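Local coordinates for protein SMG-7 (Caenorhabditis elegans, PDB 3ZHE) that acts in nonsense-mediated mRNA decay as a heterodimer with SMG-5, in which two 14-3-3-like domains are paired, at residues 264-268 against 365-369. Residues are numbered along the deposited sequence; the frame is centred on the assembly and turned at random.
Sequences MSVYK and FHCLQ
Met-264 and Cys-367 are brought together by their first torsions, which send each sulfur side chain across the gap: Met-264 has CG anti to its own carbonyl carbon (chi1 -68°) and bends at chi3 to turn its methyl toward the loop, while Cys-367 holds SG opposite the backbone nitrogen (chi1 170°) and drives it at the helix. The pair illustrates how an all-helical protein lays an irregular loop on a helix face, here the loop between helices 337-348 and 377-389 on helix 257-270, probably in the alpha-helical domain. No hydrogen bond joins 264-268 to 365-369, which meet in van der Waals contact between mostly apolar groups. Cys-367 SG beds against the helix backbone, 3.7 Å from Ser-265 CA, with Met-264 CB 4.0 Å away. The Met-264 chain runs on toward the loop, its SD lying at the edge of the Phe-365 ring and its CE 3.8 Å from Leu-368 CB. Leu-368, whose left-handed helical conformation turns the chain, lays its CD2 methyl against the edge of the Tyr-267 ring, the two side chains crossing at about a right angle. Exposed Lys-268 stretches fully extended over the loop, and its aliphatic part borders Cys-367 SG. Two polar links go to a third element, His-192, just beyond helix 180-191: its NE2 hydrogen-bonds Ser-265 OG, and a backbone hydrogen bond joins it to His-366. Within the loop, the backbone turns back so that Cys-367 N sits over the centre of the Phe-365 ring, 4.2 Å above its plane.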
ATOM      1  N   MET B 264      -1.599  33.845  14.992  1.00 79.98           N
ATOM      2  CA  MET B 264      -0.154  34.032  15.110  1.00 82.05           C
ATOM      3  C   MET B 264       0.427  34.650  13.846  1.00 90.36           C
ATOM      4  O   MET B 264       1.205  35.602  13.908  1.00 91.50           O
ATOM      5  CB  MET B 264       0.549  32.699  15.374  1.00 79.88           C
ATOM      6  CG  MET B 264       0.268  32.089  16.730  1.00 81.31           C
ATOM      7  SD  MET B 264       1.338  30.680  17.086  1.00134.17           S
ATOM      8  CE  MET B 264       2.958  31.412  16.862  1.00 70.05           C
ATOM      9  N   SER B 265       0.048  34.088  12.702  1.00 90.35           N
ATOM     10  CA  SER B 265       0.549  34.534  11.407  1.00 89.53           C
ATOM     11  C   SER B 265       0.218  35.997  11.151  1.00 93.23           C
ATOM     12  O   SER B 265       1.089  36.785  10.786  1.00 93.12           O
ATOM     13  CB  SER B 265      -0.037  33.667  10.291  1.00 87.01           C
ATOM     14  OG  SER B 265       0.445  34.067   9.021  1.00 91.18           O
ATOM     15  N   VAL B 266      -1.049  36.351  11.343  1.00 94.13           N
ATOM     16  CA  VAL B 266      -1.496  37.726  11.161  1.00 93.47           C
ATOM     17  C   VAL B 266      -0.793  38.651  12.154  1.00 94.60           C
ATOM     18  O   VAL B 266      -0.446  39.785  11.821  1.00 93.75           O
ATOM     19  CB  VAL B 266      -3.028  37.838  11.304  1.00 92.71           C
ATOM     20  CG1 VAL B 266      -3.480  39.286  11.189  1.00 86.37           C
ATOM     21  CG2 VAL B 266      -3.717  36.980  10.253  1.00 99.13           C
ATOM     22  N   TYR B 267      -0.562  38.152  13.365  1.00 94.39           N
ATOM     23  CA  TYR B 267       0.137  38.925  14.389  1.00 95.14           C
ATOM     24  C   TYR B 267       1.588  39.210  14.012  1.00 98.23           C
ATOM     25  O   TYR B 267       2.046  40.349  14.108  1.00100.89           O
ATOM     26  CB  TYR B 267       0.086  38.213  15.743  1.00 93.95           C
ATOM     27  CG  TYR B 267       1.012  38.821  16.774  1.00 94.68           C
ATOM     28  CD1 TYR B 267       0.700  40.027  17.389  1.00 94.94           C
ATOM     29  CD2 TYR B 267       2.198  38.192  17.128  1.00 93.36           C
ATOM     30  CE1 TYR B 267       1.544  40.588  18.329  1.00 92.49           C
ATOM     31  CE2 TYR B 267       3.049  38.747  18.067  1.00 95.37           C
ATOM     32  CZ  TYR B 267       2.716  39.944  18.663  1.00 92.71           C
ATOM     33  OH  TYR B 267       3.559  40.499  19.599  1.00 92.27           O
ATOM     34  N   LYS B 268       2.305  38.170  13.597  1.00 99.36           N
ATOM     35  CA  LYS B 268       3.713  38.298  13.233  1.00 97.76           C
ATOM     36  C   LYS B 268       3.909  39.266  12.069  1.00 98.51           C
ATOM     37  O   LYS B 268       4.838  40.073  12.074  1.00 96.19           O
ATOM     38  CB  LYS B 268       4.310  36.933  12.883  1.00 94.89           C
ATOM     39  CG  LYS B 268       5.774  36.990  12.478  1.00 94.42           C
ATOM     40  CD  LYS B 268       6.289  35.635  12.019  1.00 97.78           C
ATOM     41  CE  LYS B 268       7.756  35.722  11.620  1.00102.51           C
ATOM     42  NZ  LYS B 268       8.292  34.424  11.123  1.00103.89           N
ATOM     43  N   PHE B 365       6.257  23.906  11.836  1.00100.04           N
ATOM     44  CA  PHE B 365       5.594  25.198  11.770  1.00 93.25           C
ATOM     45  C   PHE B 365       6.587  26.221  12.306  1.00 91.18           C
ATOM     46  O   PHE B 365       7.057  26.103  13.437  1.00 94.43           O
ATOM     47  CB  PHE B 365       4.330  25.168  12.631  1.00 90.03           C
ATOM     48  CG  PHE B 365       3.481  26.401  12.517  1.00 89.65           C
ATOM     49  CD1 PHE B 365       2.897  26.744  11.310  1.00 93.74           C
ATOM     50  CD2 PHE B 365       3.245  27.203  13.621  1.00 87.99           C
ATOM     51  CE1 PHE B 365       2.108  27.868  11.201  1.00 91.95           C
ATOM     52  CE2 PHE B 365       2.454  28.332  13.518  1.00 86.60           C
ATOM     53  CZ  PHE B 365       1.886  28.664  12.305  1.00 86.61           C
ATOM     54  N   HIS B 366       6.922  27.218  11.492  1.00 96.73           N
ATOM     55  CA  HIS B 366       8.004  28.133  11.840  1.00102.49           C
ATOM     56  C   HIS B 366       7.566  29.587  11.997  1.00110.47           C
ATOM     57  O   HIS B 366       8.400  30.492  12.011  1.00118.65           O
ATOM     58  CB  HIS B 366       9.147  28.018  10.828  1.00103.32           C
ATOM     59  CG  HIS B 366       9.920  26.742  10.941  1.00108.06           C
ATOM     60  ND1 HIS B 366      11.174  26.680  11.510  1.00112.29           N
ATOM     61  CD2 HIS B 366       9.612  25.476  10.571  1.00107.87           C
ATOM     62  CE1 HIS B 366      11.608  25.433  11.479  1.00112.60           C
ATOM     63  NE2 HIS B 366      10.679  24.682  10.915  1.00109.08           N
ATOM     64  N   CYS B 367       6.262  29.807  12.119  1.00107.14           N
ATOM     65  CA  CYS B 367       5.752  31.137  12.422  1.00103.16           C
ATOM     66  C   CYS B 367       5.944  31.448  13.894  1.00101.78           C
ATOM     67  O   CYS B 367       5.261  30.869  14.738  1.00112.94           O
ATOM     68  CB  CYS B 367       4.263  31.238  12.093  1.00102.31           C
ATOM     69  SG  CYS B 367       3.472  32.744  12.708  1.00 78.70           S
ATOM     70  N   LEU B 368       6.878  32.348  14.194  1.00 95.56           N
ATOM     71  CA  LEU B 368       7.037  32.890  15.543  1.00 96.52           C
ATOM     72  C   LEU B 368       7.201  31.782  16.584  1.00 93.96           C
ATOM     73  O   LEU B 368       6.485  31.749  17.585  1.00 86.88           O
ATOM     74  CB  LEU B 368       5.821  33.760  15.883  1.00 92.91           C
ATOM     75  CG  LEU B 368       5.891  34.807  16.994  1.00 96.04           C
ATOM     76  CD1 LEU B 368       6.833  35.942  16.619  1.00 97.82           C
ATOM     77  CD2 LEU B 368       4.496  35.335  17.286  1.00 99.44           C
ATOM     78  N   GLN B 369       8.138  30.871  16.342  1.00103.29           N
ATOM     79  CA  GLN B 369       8.260  29.680  17.178  1.00113.06           C
ATOM     80  C   GLN B 369       9.128  29.893  18.417  1.00119.76           C
ATOM     81  O   GLN B 369       8.626  30.281  19.473  1.00126.43           O
ATOM     82  CB  GLN B 369       8.775  28.491  16.364  1.00118.03           C
ATOM     83  CG  GLN B 369       8.621  27.160  17.077  1.00119.93           C
ATOM     84  CD  GLN B 369       8.805  25.981  16.150  1.00119.22           C
ATOM     85  OE1 GLN B 369       7.915  25.142  16.014  1.00118.77           O
ATOM     86  NE2 GLN B 369       9.964  25.907  15.506  1.00118.95           N
TER